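Local coordinates for protein actin depolymerization factor 2 (Plasmodium berghei, PDB 2XFA) that probably binds actin and helps to disassemble its filaments in the malaria parasite, at residues Ile32-Glu37 with Tyr74-Met79; Ile92-Trp97 with Arg119-Ile124; Met6-Asn11 with Lys107-Ala112; Asn11-Cys16 with Leu39-Val44. One frame throughout, in Å; residues are numbered along the deposited sequence.

Contact 1: Ile32-Glu37 with Tyr74-Met79; sequences IIYKIE and YIIADM
Tyr-34 and Ile-76 meet beside an antiparallel strand pair deep in the protein. The CD1 methyl of Ile-76 reaches the edge of the Tyr-34 ring, 3.4 Å from CE2. Tyr-34 has CG anti to its carbonyl carbon (chi1 -63°), which sends the ring back past Ile-32. CG2 of Ile-32 lies over one ring face, offset toward the rim. Ile-76 CG1 is in the ring plane, at the edge. The Tyr-34 OH is hydrogen-bonded to Cys-16 O in helix 14-24.

Tyr-74 shares this side of the sheet. Its ring presents an edge to CB of Tyr-34, and the two CB atoms are 4.1 Å apart. Its OH donates to the carbonyl O of Tyr-110 on helix 104-118. On the other face, Ile-33 and Ile-75 lie side by side and point the same way, CG1 to CG1 at 3.9 Å.

Ile-32 with Ile-76 and Tyr-34 with Tyr-74 are hydrogen-bonded pairs; Ile-33 with Ile-75 between them is non-hydrogen-bonded. The hydrogen bond from Tyr-34 N to Tyr-74 O is 2.8 Å and nearly straight (172°). That from Tyr-74 N to Tyr-34 O is longer, 3.2 Å. These are central antiparallel strands of the mixed sheet, covered by helices on both faces, of the ADF-homology fold.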
loop_
_atom_site.group_PDB
_atom_site.type_symbol
_atom_site.label_atom_id
_atom_site.label_comp_id
_atom_site.label_asym_id
_atom_site.label_seq_id
_atom_site.Cartn_x
_atom_site.Cartn_y
_atom_site.Cartn_z
ATOM N N ILE A 32 2.354 -2.680 -5.172
ATOM C CA ILE A 32 1.065 -3.043 -5.725
ATOM C C ILE A 32 0.126 -2.064 -5.085
ATOM O O ILE A 32 0.285 -1.770 -3.908
ATOM C CB ILE A 32 0.623 -4.428 -5.305
ATOM C CG1 ILE A 32 1.672 -5.467 -5.698
ATOM C CG2 ILE A 32 -0.721 -4.758 -5.934
ATOM C CD1 ILE A 32 1.585 -6.754 -4.862
ATOM N N ILE A 33 -0.813 -1.530 -5.868
ATOM C CA ILE A 33 -1.890 -0.730 -5.323
ATOM C C ILE A 33 -3.185 -1.506 -5.584
ATOM O O ILE A 33 -3.386 -2.005 -6.675
ATOM C CB ILE A 33 -1.926 0.682 -5.968
ATOM C CG1 ILE A 33 -0.660 1.449 -5.582
ATOM C CG2 ILE A 33 -3.117 1.471 -5.473
ATOM C CD1 ILE A 33 -0.489 2.727 -6.287
ATOM N N TYR A 34 -4.026 -1.639 -4.562
ATOM C CA TYR A 34 -5.273 -2.388 -4.654
ATOM C C TYR A 34 -6.420 -1.432 -4.478
ATOM O O TYR A 34 -6.268 -0.415 -3.805
ATOM C CB TYR A 34 -5.393 -3.381 -3.485
ATOM C CG TYR A 34 -4.353 -4.444 -3.442
ATOM C CD1 TYR A 34 -4.502 -5.608 -4.175
ATOM C CD2 TYR A 34 -3.222 -4.300 -2.653
ATOM C CE1 TYR A 34 -3.554 -6.602 -4.126
ATOM C CE2 TYR A 34 -2.268 -5.279 -2.605
ATOM C CZ TYR A 34 -2.443 -6.435 -3.346
ATOM O OH TYR A 34 -1.498 -7.425 -3.302
ATOM N N LYS A 35 -7.592 -1.787 -4.999
ATOM C CA LYS A 35 -8.744 -0.948 -4.779
ATOM C C LYS A 35 -9.986 -1.805 -4.639
ATOM O O LYS A 35 -9.982 -2.987 -4.965
ATOM C CB LYS A 35 -8.931 -0.003 -5.966
ATOM C CG LYS A 35 -9.341 -0.740 -7.213
ATOM C CD LYS A 35 -9.237 0.130 -8.468
ATOM C CE LYS A 35 -10.403 -0.170 -9.415
ATOM N NZ LYS A 35 -9.959 -0.436 -10.812
ATOM N N ILE A 36 -11.055 -1.213 -4.135
ATOM C CA ILE A 36 -12.329 -1.922 -4.128
ATOM C C ILE A 36 -13.085 -1.572 -5.397
ATOM O O ILE A 36 -13.431 -0.418 -5.634
ATOM C CB ILE A 36 -13.153 -1.609 -2.878
ATOM C CG1 ILE A 36 -12.343 -2.009 -1.639
ATOM C CG2 ILE A 36 -14.496 -2.354 -2.928
ATOM C CD1 ILE A 36 -12.881 -1.487 -0.323
ATOM N N GLU A 37 -13.299 -2.574 -6.230
ATOM C CA GLU A 37 -14.045 -2.384 -7.458
ATOM C C GLU A 37 -15.524 -2.646 -7.245
ATOM O O GLU A 37 -15.912 -3.628 -6.612
ATOM C CB GLU A 37 -13.507 -3.302 -8.551
ATOM C CG GLU A 37 -13.865 -2.835 -9.953
ATOM C CD GLU A 37 -13.410 -3.801 -11.031
ATOM O OE1 GLU A 37 -13.504 -5.031 -10.810
ATOM O OE2 GLU A 37 -12.966 -3.321 -12.098
ATOM N N TYR A 74 -5.277 0.675 -0.931
ATOM C CA TYR A 74 -4.316 -0.080 -0.132
ATOM C C TYR A 74 -3.065 -0.186 -0.965
ATOM O O TYR A 74 -3.123 -0.480 -2.161
ATOM C CB TYR A 74 -4.814 -1.502 0.141
ATOM C CG TYR A 74 -6.176 -1.577 0.752
ATOM C CD1 TYR A 74 -6.434 -0.986 1.969
ATOM C CD2 TYR A 74 -7.204 -2.235 0.104
ATOM C CE1 TYR A 74 -7.685 -1.074 2.552
ATOM C CE2 TYR A 74 -8.453 -2.323 0.669
ATOM C CZ TYR A 74 -8.678 -1.743 1.900
ATOM O OH TYR A 74 -9.912 -1.829 2.478
ATOM N N ILE A 75 -1.930 0.062 -0.356
ATOM C CA ILE A 75 -0.688 -0.096 -1.074
ATOM C C ILE A 75 0.212 -1.092 -0.328
ATOM O O ILE A 75 0.371 -1.003 0.890
ATOM C CB ILE A 75 0.042 1.270 -1.196
ATOM C CG1 ILE A 75 -0.895 2.320 -1.831
ATOM C CG2 ILE A 75 1.322 1.137 -1.989
ATOM C CD1 ILE A 75 -1.332 3.375 -0.835
ATOM N N ILE A 76 0.761 -2.048 -1.065
ATOM C CA ILE A 76 1.844 -2.858 -0.558
ATOM C C ILE A 76 3.129 -2.469 -1.302
ATOM O O ILE A 76 3.155 -2.475 -2.530
ATOM C CB ILE A 76 1.540 -4.365 -0.715
ATOM C CG1 ILE A 76 0.289 -4.726 0.090
ATOM C CG2 ILE A 76 2.723 -5.203 -0.218
ATOM C CD1 ILE A 76 -0.170 -6.144 -0.109
ATOM N N ALA A 77 4.183 -2.154 -0.550
ATOM C CA ALA A 77 5.447 -1.709 -1.111
ATOM C C ALA A 77 6.626 -2.431 -0.471
ATOM O O ALA A 77 6.705 -2.537 0.743
ATOM C CB ALA A 77 5.611 -0.235 -0.892
ATOM N N ASP A 78 7.556 -2.889 -1.298
ATOM C CA ASP A 78 8.822 -3.455 -0.822
ATOM C C ASP A 78 9.842 -2.324 -0.696
ATOM O O ASP A 78 10.474 -1.942 -1.677
ATOM C CB ASP A 78 9.309 -4.495 -1.817
ATOM C CG ASP A 78 10.149 -5.581 -1.173
ATOM O OD1 ASP A 78 10.315 -5.573 0.070
ATOM O OD2 ASP A 78 10.637 -6.454 -1.923
ATOM N N MET A 79 9.970 -1.767 0.504
ATOM C CA MET A 79 10.796 -0.584 0.725
ATOM C C MET A 79 12.254 -0.931 0.987
ATOM O O MET A 79 12.550 -1.731 1.867
ATOM C CB MET A 79 10.252 0.204 1.914
ATOM C CG MET A 79 8.826 0.671 1.723
ATOM S SD MET A 79 8.724 1.712 0.254
ATOM C CE MET A 79 7.290 2.703 0.664
#

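Contact 2: Ile92-Trp97 with Arg119-Ile124; sequences IYFIFW and RKINGI
This is an apolar, partly buried contact between a sheet strand and the loop that returns the chain to the sheet. Strand 89-97 gives Ile-92 and Phe-94. The loop 119-124 follows helix 104-118 and gives Ile-121, Gly-123 and Ile-124. No direct hydrogen bond joins the two segments.

Phe-94 takes the centre. Its CG is anti to the backbone N (chi1 178°), and the ring reaches both loop isoleucines and also touches Leu-117 and Val-118 of helix 104-118. The CD1 methyl of Ile-121 comes to 3.8 Å from CE1 of Phe-94, and the two side chains cross at about a right angle. Ile-124 meets the base of the same side chain, its CD1 3.8 Å from Phe-94 CB. Its CG2 branch lies 3.7 Å from the carbonyl O of Ile-92.

The loop is the end of a beta-alpha-beta crossover. Strand 89-97 leads into helix 104-118, and the chain comes back as strand 126-130, parallel to 89-97 and next to it at the edge of the sheet. Backbone hydrogen bonds of Ile-92 with Phe-125 and of Phe-94 with Lys-126 start just beyond the loop.

At the other end, CD1 of Ile-92 lies 3.8 Å from the carbonyl O of Gly-123. A water spans the same gap. It accepts from Ile-92 N at 2.9 Å and donates to Gly-123 O at 3.0 Å.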
loop_
_atom_site.group_PDB
_atom_site.type_symbol
_atom_site.label_atom_id
_atom_site.label_comp_id
_atom_site.label_asym_id
_atom_site.label_seq_id
_atom_site.Cartn_x
_atom_site.Cartn_y
_atom_site.Cartn_z
ATOM N N ILE A 92 8.571 -5.055 3.890
ATOM C CA ILE A 92 7.265 -4.937 3.266
ATOM C C ILE A 92 6.365 -4.047 4.097
ATOM O O ILE A 92 6.090 -4.347 5.253
ATOM C CB ILE A 92 6.599 -6.293 3.069
ATOM C CG1 ILE A 92 7.418 -7.149 2.102
ATOM C CG2 ILE A 92 5.197 -6.097 2.505
ATOM C CD1 ILE A 92 7.005 -8.608 2.129
ATOM N N TYR A 93 5.945 -2.924 3.524
ATOM C CA TYR A 93 5.029 -2.020 4.214
ATOM C C TYR A 93 3.644 -2.186 3.620
ATOM O O TYR A 93 3.507 -2.353 2.420
ATOM C CB TYR A 93 5.479 -0.568 4.049
ATOM C CG TYR A 93 6.594 -0.207 4.990
ATOM C CD1 TYR A 93 6.349 0.538 6.143
ATOM C CD2 TYR A 93 7.884 -0.669 4.769
ATOM C CE1 TYR A 93 7.379 0.852 7.027
ATOM C CE2 TYR A 93 8.917 -0.370 5.649
ATOM C CZ TYR A 93 8.664 0.392 6.771
ATOM O OH TYR A 93 9.701 0.685 7.632
ATOM N N PHE A 94 2.623 -2.100 4.456
ATOM C CA PHE A 94 1.254 -2.084 3.976
ATOM C C PHE A 94 0.713 -0.697 4.325
ATOM O O PHE A 94 0.841 -0.256 5.456
ATOM C CB PHE A 94 0.421 -3.155 4.676
ATOM C CG PHE A 94 -1.014 -3.162 4.262
ATOM C CD1 PHE A 94 -1.450 -4.010 3.258
ATOM C CD2 PHE A 94 -1.926 -2.306 4.856
ATOM C CE1 PHE A 94 -2.787 -4.028 2.864
ATOM C CE2 PHE A 94 -3.269 -2.307 4.463
ATOM C CZ PHE A 94 -3.700 -3.167 3.468
ATOM N N ILE A 95 0.139 0.001 3.353
ATOM C CA ILE A 95 -0.279 1.373 3.600
ATOM C C ILE A 95 -1.732 1.512 3.234
ATOM O O ILE A 95 -2.144 1.133 2.145
ATOM C CB ILE A 95 0.538 2.356 2.746
ATOM C CG1 ILE A 95 2.026 2.195 3.057
ATOM C CG2 ILE A 95 0.050 3.806 2.940
ATOM C CD1 ILE A 95 2.927 2.695 1.919
ATOM N N PHE A 96 -2.511 2.025 4.166
ATOM C CA PHE A 96 -3.897 2.325 3.901
ATOM C C PHE A 96 -3.989 3.837 3.687
ATOM O O PHE A 96 -3.893 4.635 4.637
ATOM C CB PHE A 96 -4.784 1.854 5.052
ATOM C CG PHE A 96 -6.234 2.261 4.931
ATOM C CD1 PHE A 96 -6.816 2.505 3.682
ATOM C CD2 PHE A 96 -7.019 2.377 6.068
ATOM C CE1 PHE A 96 -8.150 2.879 3.593
ATOM C CE2 PHE A 96 -8.354 2.754 5.985
ATOM C CZ PHE A 96 -8.927 2.997 4.761
ATOM N N TRP A 97 -4.143 4.206 2.423
ATOM C CA TRP A 97 -4.337 5.607 2.012
ATOM C C TRP A 97 -5.807 5.943 2.109
ATOM O O TRP A 97 -6.644 5.365 1.397
ATOM C CB TRP A 97 -3.884 5.775 0.580
ATOM C CG TRP A 97 -4.173 7.130 -0.055
ATOM C CD1 TRP A 97 -4.863 7.342 -1.214
ATOM C CD2 TRP A 97 -3.774 8.433 0.411
ATOM N NE1 TRP A 97 -4.907 8.701 -1.516
ATOM C CE2 TRP A 97 -4.264 9.391 -0.531
ATOM C CE3 TRP A 97 -3.047 8.885 1.507
ATOM C CZ2 TRP A 97 -4.048 10.773 -0.392
ATOM C CZ3 TRP A 97 -2.846 10.254 1.658
ATOM C CH2 TRP A 97 -3.350 11.182 0.712
ATOM N N ARG A 119 -5.183 -9.751 6.600
ATOM C CA ARG A 119 -5.083 -11.047 7.253
ATOM C C ARG A 119 -4.656 -12.140 6.267
ATOM O O ARG A 119 -4.358 -13.251 6.673
ATOM C CB ARG A 119 -6.411 -11.420 7.914
ATOM C CG ARG A 119 -7.412 -11.960 6.911
ATOM C CD ARG A 119 -8.226 -13.117 7.478
ATOM N NE ARG A 119 -9.326 -12.625 8.298
ATOM C CZ ARG A 119 -10.371 -11.972 7.802
ATOM N NH1 ARG A 119 -10.442 -11.749 6.498
ATOM N NH2 ARG A 119 -11.339 -11.543 8.603
ATOM N N LYS A 120 -4.659 -11.842 4.970
ATOM C CA LYS A 120 -4.212 -12.809 3.957
ATOM C C LYS A 120 -2.757 -12.570 3.590
ATOM O O LYS A 120 -2.168 -13.328 2.827
ATOM C CB LYS A 120 -5.038 -12.669 2.670
ATOM C CG LYS A 120 -6.389 -13.340 2.685
ATOM C CD LYS A 120 -7.292 -12.718 3.723
ATOM C CE LYS A 120 -8.722 -13.236 3.608
ATOM N NZ LYS A 120 -9.450 -12.631 2.457
ATOM N N ILE A 121 -2.197 -11.484 4.103
ATOM C CA ILE A 121 -0.899 -11.002 3.661
ATOM C C ILE A 121 0.120 -11.178 4.772
ATOM O O ILE A 121 0.293 -10.282 5.591
ATOM C CB ILE A 121 -0.948 -9.477 3.338
ATOM C CG1 ILE A 121 -1.998 -9.165 2.277
ATOM C CG2 ILE A 121 0.374 -8.987 2.838
ATOM C CD1 ILE A 121 -2.237 -7.704 2.129
ATOM N N ASN A 122 0.803 -12.309 4.781
ATOM C CA ASN A 122 1.817 -12.575 5.792
ATOM C C ASN A 122 3.159 -11.915 5.443
ATOM O O ASN A 122 3.412 -11.597 4.286
ATOM C CB ASN A 122 1.972 -14.080 5.981
ATOM C CG ASN A 122 0.818 -14.694 6.767
ATOM O OD1 ASN A 122 -0.140 -14.008 7.144
ATOM N ND2 ASN A 122 0.911 -15.993 7.029
ATOM N N GLY A 123 4.004 -11.666 6.439
ATOM C CA GLY A 123 5.282 -11.042 6.154
ATOM C C GLY A 123 5.339 -9.511 6.150
ATOM O O GLY A 123 6.397 -8.932 5.901
ATOM N N ILE A 124 4.239 -8.840 6.471
ATOM C CA ILE A 124 4.268 -7.370 6.586
ATOM C C ILE A 124 5.168 -6.862 7.712
ATOM O O ILE A 124 5.026 -7.242 8.882
ATOM C CB ILE A 124 2.873 -6.779 6.812
ATOM C CG1 ILE A 124 1.964 -7.116 5.633
ATOM C CG2 ILE A 124 2.950 -5.252 7.018
ATOM C CD1 ILE A 124 0.522 -6.715 5.881
HETATM O O HOH W 1 8.920 -7.333 5.650
#

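Contact 3: Met6-Asn11 with Lys107-Ala112; sequences MVSGVN and KMLYAA
A chi1 of -161° sets CG of Leu-109 beside its own carbonyl carbon, and both methyls reach from helix 104-118 to the N-terminal segment. Each methyl meets a different residue there. CD1 lies 3.5 Å from CB of Ser-8. CD2 and CG both lie 3.9 Å from CG1 of Val-10. The hydroxyl of Ser-8 stands beside its own backbone N (chi1 -81°), and its OG is 3.9 Å from Leu-109 CD1.

One helical turn on, the CB of Ala-112 points at the segment. It meets CB of Met-6 at 3.9 Å and the backbone N of Met-6 at 3.7 Å. No hydrogen bond crosses, so the join rests on van der Waals packing. Met-6 and Ser-8 are poorly ordered, and their details are less certain.

Leu-109 also touches Ile-36, and Val-10 touches Ile-42. This is surface packing of an irregular N-terminal segment along one side of helix 104-118, just before the chain enters edge strand 11-12.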
loop_
_atom_site.group_PDB
_atom_site.type_symbol
_atom_site.label_atom_id
_atom_site.label_comp_id
_atom_site.label_asym_id
_atom_site.label_seq_id
_atom_site.Cartn_x
_atom_site.Cartn_y
_atom_site.Cartn_z
ATOM N N MET A 6 -15.705 -3.186 10.765
ATOM C CA MET A 6 -17.137 -3.465 10.721
ATOM C C MET A 6 -17.446 -4.597 9.738
ATOM O O MET A 6 -16.545 -5.115 9.077
ATOM C CB MET A 6 -17.915 -2.199 10.357
ATOM C CG MET A 6 -19.145 -1.947 11.215
ATOM S SD MET A 6 -20.582 -2.915 10.712
ATOM C CE MET A 6 -20.699 -2.442 8.986
ATOM N N VAL A 7 -18.721 -4.972 9.644
ATOM C CA VAL A 7 -19.136 -6.116 8.829
ATOM C C VAL A 7 -19.770 -5.707 7.494
ATOM O O VAL A 7 -20.924 -6.044 7.226
ATOM C CB VAL A 7 -20.143 -7.014 9.590
ATOM C CG1 VAL A 7 -20.225 -8.394 8.944
ATOM C CG2 VAL A 7 -19.772 -7.120 11.062
ATOM N N SER A 8 -19.021 -4.987 6.662
ATOM C CA SER A 8 -19.503 -4.636 5.324
ATOM C C SER A 8 -19.147 -5.714 4.297
ATOM O O SER A 8 -18.352 -6.614 4.575
ATOM C CB SER A 8 -19.000 -3.255 4.885
ATOM O OG SER A 8 -19.796 -2.222 5.445
ATOM N N GLY A 9 -19.734 -5.614 3.109
ATOM C CA GLY A 9 -19.763 -6.743 2.197
ATOM C C GLY A 9 -18.830 -6.760 1.001
ATOM O O GLY A 9 -19.293 -6.765 -0.141
ATOM N N VAL A 10 -17.523 -6.802 1.250
ATOM C CA VAL A 10 -16.560 -6.971 0.163
ATOM C C VAL A 10 -15.659 -8.199 0.380
ATOM O O VAL A 10 -15.335 -8.544 1.517
ATOM C CB VAL A 10 -15.730 -5.676 -0.084
ATOM C CG1 VAL A 10 -16.092 -4.600 0.926
ATOM C CG2 VAL A 10 -14.237 -5.969 -0.065
ATOM N N ASN A 11 -15.302 -8.873 -0.715
ATOM C CA ASN A 11 -14.380 -10.006 -0.680
ATOM C C ASN A 11 -13.083 -9.698 -1.430
ATOM O O ASN A 11 -12.956 -8.644 -2.079
ATOM C CB ASN A 11 -15.028 -11.262 -1.268
ATOM C CG ASN A 11 -14.952 -11.308 -2.790
ATOM O OD1 ASN A 11 -14.775 -10.283 -3.445
ATOM N ND2 ASN A 11 -15.089 -12.503 -3.357
ATOM N N LYS A 107 -14.697 5.771 2.544
ATOM C CA LYS A 107 -13.843 5.708 3.730
ATOM C C LYS A 107 -14.210 4.540 4.659
ATOM O O LYS A 107 -13.365 3.719 4.996
ATOM C CB LYS A 107 -13.866 7.031 4.501
ATOM C CG LYS A 107 -12.824 8.031 4.030
ATOM C CD LYS A 107 -12.946 9.364 4.745
ATOM C CE LYS A 107 -11.791 9.576 5.711
ATOM N NZ LYS A 107 -10.448 9.459 5.065
ATOM N N MET A 108 -15.466 4.463 5.072
ATOM C CA MET A 108 -15.878 3.388 5.980
ATOM C C MET A 108 -15.672 2.000 5.376
ATOM O O MET A 108 -15.099 1.135 6.014
ATOM C CB MET A 108 -17.313 3.600 6.473
ATOM C CG MET A 108 -17.440 4.802 7.411
ATOM S SD MET A 108 -19.100 5.088 8.078
ATOM C CE MET A 108 -19.130 4.005 9.509
ATOM N N LEU A 109 -16.087 1.808 4.128
ATOM C CA LEU A 109 -15.904 0.527 3.459
ATOM C C LEU A 109 -14.438 0.086 3.371
ATOM O O LEU A 109 -14.115 -1.072 3.616
ATOM C CB LEU A 109 -16.500 0.566 2.062
ATOM C CG LEU A 109 -16.747 -0.842 1.519
ATOM C CD1 LEU A 109 -18.081 -1.383 2.048
ATOM C CD2 LEU A 109 -16.727 -0.845 0.000
ATOM N N TYR A 110 -13.546 0.997 3.002
ATOM C CA TYR A 110 -12.132 0.649 2.956
ATOM C C TYR A 110 -11.593 0.262 4.341
ATOM O O TYR A 110 -10.882 -0.724 4.488
ATOM C CB TYR A 110 -11.308 1.789 2.353
ATOM C CG TYR A 110 -11.188 1.705 0.858
ATOM C CD1 TYR A 110 -12.140 2.280 0.030
ATOM C CD2 TYR A 110 -10.130 1.054 0.277
ATOM C CE1 TYR A 110 -12.005 2.219 -1.363
ATOM C CE2 TYR A 110 -9.981 1.001 -1.097
ATOM C CZ TYR A 110 -10.920 1.585 -1.906
ATOM O OH TYR A 110 -10.772 1.498 -3.260
ATOM N N ALA A 111 -11.928 1.050 5.349
ATOM C CA ALA A 111 -11.477 0.764 6.695
ATOM C C ALA A 111 -12.056 -0.558 7.163
ATOM O O ALA A 111 -11.361 -1.346 7.778
ATOM C CB ALA A 111 -11.868 1.882 7.647
ATOM N N ALA A 112 -13.325 -0.807 6.852
ATOM C CA ALA A 112 -13.983 -1.995 7.377
ATOM C C ALA A 112 -13.527 -3.251 6.651
ATOM O O ALA A 112 -13.749 -4.345 7.136
ATOM C CB ALA A 112 -15.501 -1.857 7.309
#

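Contact 4: Asn11-Cys16 with Leu39-Val44; sequences NVSDEC and LEKIVV
A short parallel strand pair forms one edge of the mixed sheet, where strand 11-12 joins strand 41-48 and the chain then turns into helix 14-24. Asn-11 and Val-12 pair with Lys-41 and Ile-42. Asn-11 N donates to Glu-40 O at 3.1 Å. Ile-42 N donates to Asn-11 O at 2.8 Å. Ser-13 N closes the set with Ile-42 O at 3.2 Å. Glu-40 and Lys-41 both face Glu-37, a classic beta bulge.

The side chain of Lys-41 leaves the backbone with chi1 at -154° and runs extended to a bend at chi4. NZ ends 3.2 Å from CB of Ser-13. Cys-16 turns its SG to 3.3 Å from the carbonyl O of Ile-42. Glu-15 crosses Val-44 at about a right angle, OE2 3.8 Å from CG2.

Three backbone hydrogen bonds fix the register, while the side chains add mainly close packing. Asp-14 OD2 lies 5.8 Å from Lys-41 NZ, too far for a salt bridge, though the opposite charges may attract weakly.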
loop_
_atom_site.group_PDB
_atom_site.type_symbol
_atom_site.label_atom_id
_atom_site.label_comp_id
_atom_site.label_asym_id
_atom_site.label_seq_id
_atom_site.Cartn_x
_atom_site.Cartn_y
_atom_site.Cartn_z
ATOM N N ASN A 11 -15.302 -8.873 -0.715
ATOM C CA ASN A 11 -14.380 -10.006 -0.680
ATOM C C ASN A 11 -13.083 -9.698 -1.430
ATOM O O ASN A 11 -12.956 -8.644 -2.079
ATOM C CB ASN A 11 -15.028 -11.262 -1.268
ATOM C CG ASN A 11 -14.952 -11.308 -2.790
ATOM O OD1 ASN A 11 -14.775 -10.283 -3.445
ATOM N ND2 ASN A 11 -15.089 -12.503 -3.357
ATOM N N VAL A 12 -12.138 -10.633 -1.361
ATOM C CA VAL A 12 -10.789 -10.407 -1.876
ATOM C C VAL A 12 -10.459 -11.308 -3.067
ATOM O O VAL A 12 -10.448 -12.530 -2.943
ATOM C CB VAL A 12 -9.729 -10.658 -0.780
ATOM C CG1 VAL A 12 -8.350 -10.210 -1.259
ATOM C CG2 VAL A 12 -10.109 -9.954 0.509
ATOM N N SER A 13 -10.162 -10.696 -4.208
ATOM C CA SER A 13 -9.814 -11.425 -5.423
ATOM C C SER A 13 -8.490 -12.166 -5.293
ATOM O O SER A 13 -7.537 -11.647 -4.720
ATOM C CB SER A 13 -9.734 -10.473 -6.618
ATOM O OG SER A 13 -9.364 -11.184 -7.791
ATOM N N ASP A 14 -8.432 -13.367 -5.860
ATOM C CA ASP A 14 -7.255 -14.230 -5.749
ATOM C C ASP A 14 -6.005 -13.687 -6.444
ATOM O O ASP A 14 -4.888 -13.997 -6.034
ATOM C CB ASP A 14 -7.584 -15.636 -6.251
ATOM C CG ASP A 14 -8.795 -16.226 -5.552
ATOM O OD1 ASP A 14 -8.638 -16.720 -4.415
ATOM O OD2 ASP A 14 -9.904 -16.174 -6.131
ATOM N N GLU A 15 -6.187 -12.886 -7.490
ATOM C CA GLU A 15 -5.061 -12.188 -8.110
ATOM C C GLU A 15 -4.329 -11.326 -7.070
ATOM O O GLU A 15 -3.128 -11.072 -7.193
ATOM C CB GLU A 15 -5.534 -11.308 -9.271
ATOM C CG GLU A 15 -4.904 -11.641 -10.634
ATOM C CD GLU A 15 -3.762 -10.697 -11.042
ATOM O OE1 GLU A 15 -2.637 -11.195 -11.279
ATOM O OE2 GLU A 15 -3.990 -9.468 -11.147
ATOM N N CYS A 16 -5.058 -10.882 -6.049
ATOM C CA CYS A 16 -4.488 -10.003 -5.031
ATOM C C CYS A 16 -3.313 -10.675 -4.362
ATOM O O CYS A 16 -2.213 -10.115 -4.320
ATOM C CB CYS A 16 -5.526 -9.637 -3.978
ATOM S SG CYS A 16 -6.690 -8.391 -4.540
ATOM N N LEU A 39 -17.520 -1.766 -5.309
ATOM C CA LEU A 39 -17.928 -1.795 -3.910
ATOM C C LEU A 39 -18.053 -3.190 -3.325
ATOM O O LEU A 39 -18.745 -3.368 -2.327
ATOM C CB LEU A 39 -19.261 -1.065 -3.734
ATOM C CG LEU A 39 -19.233 0.451 -3.559
ATOM C CD1 LEU A 39 -18.213 1.081 -4.491
ATOM C CD2 LEU A 39 -20.623 1.034 -3.787
ATOM N N GLU A 40 -17.408 -4.184 -3.926
ATOM C CA GLU A 40 -17.586 -5.541 -3.416
ATOM C C GLU A 40 -16.431 -6.515 -3.669
ATOM O O GLU A 40 -16.500 -7.680 -3.282
ATOM C CB GLU A 40 -18.914 -6.135 -3.924
ATOM C CG GLU A 40 -19.339 -7.432 -3.213
ATOM C CD GLU A 40 -20.804 -7.798 -3.437
ATOM O OE1 GLU A 40 -21.520 -7.035 -4.127
ATOM O OE2 GLU A 40 -21.239 -8.853 -2.918
ATOM N N LYS A 41 -15.369 -6.055 -4.313
ATOM C CA LYS A 41 -14.272 -6.958 -4.622
ATOM C C LYS A 41 -12.968 -6.188 -4.549
ATOM O O LYS A 41 -12.819 -5.190 -5.234
ATOM C CB LYS A 41 -14.459 -7.500 -6.032
ATOM C CG LYS A 41 -13.839 -8.848 -6.308
ATOM C CD LYS A 41 -13.980 -9.183 -7.786
ATOM C CE LYS A 41 -13.946 -10.682 -8.027
ATOM N NZ LYS A 41 -12.724 -11.309 -7.441
ATOM N N ILE A 42 -12.015 -6.640 -3.735
ATOM C CA ILE A 42 -10.725 -5.952 -3.695
ATOM C C ILE A 42 -9.923 -6.459 -4.873
ATOM O O ILE A 42 -9.821 -7.665 -5.072
ATOM C CB ILE A 42 -9.988 -6.153 -2.375
ATOM C CG1 ILE A 42 -10.848 -5.599 -1.227
ATOM C CG2 ILE A 42 -8.582 -5.499 -2.433
ATOM C CD1 ILE A 42 -10.178 -5.595 0.111
ATOM N N VAL A 43 -9.412 -5.539 -5.688
ATOM C CA VAL A 43 -8.694 -5.909 -6.913
ATOM C C VAL A 43 -7.360 -5.135 -7.078
ATOM O O VAL A 43 -7.150 -4.114 -6.434
ATOM C CB VAL A 43 -9.601 -5.704 -8.149
ATOM C CG1 VAL A 43 -9.796 -4.234 -8.422
ATOM C CG2 VAL A 43 -9.018 -6.374 -9.362
ATOM N N VAL A 44 -6.471 -5.643 -7.924
ATOM C CA VAL A 44 -5.222 -4.973 -8.256
ATOM C C VAL A 44 -5.484 -3.753 -9.142
ATOM O O VAL A 44 -6.107 -3.861 -10.196
ATOM C CB VAL A 44 -4.287 -5.915 -9.026
ATOM C CG1 VAL A 44 -3.067 -5.160 -9.522
ATOM C CG2 VAL A 44 -3.885 -7.076 -8.159
#

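From the N terminus, segment 6-11 packs on helix 104-118, so contact 3 closes the longest loop, and contacts 1 and 4 nest inside it. Asn-11 belongs to both contacts 3 and 4. Contact 4 then joins the first strand to 41-48. Contact 1 crosses it, because 32-37 lies between its two segments and pairs with 74-79 beyond them. Contact 2 follows contacts 1 and 4 in series and crosses contact 3, since helix 104-118 lies between its segments. Contacts 4, 1 and 2 run across one sheet, from edge strand 11-12 to the loop before edge strand 126-130. Tyr-110 links helix 104-118 to contact 1, and Ile-121 of contact 2 packs on Ile-76 there.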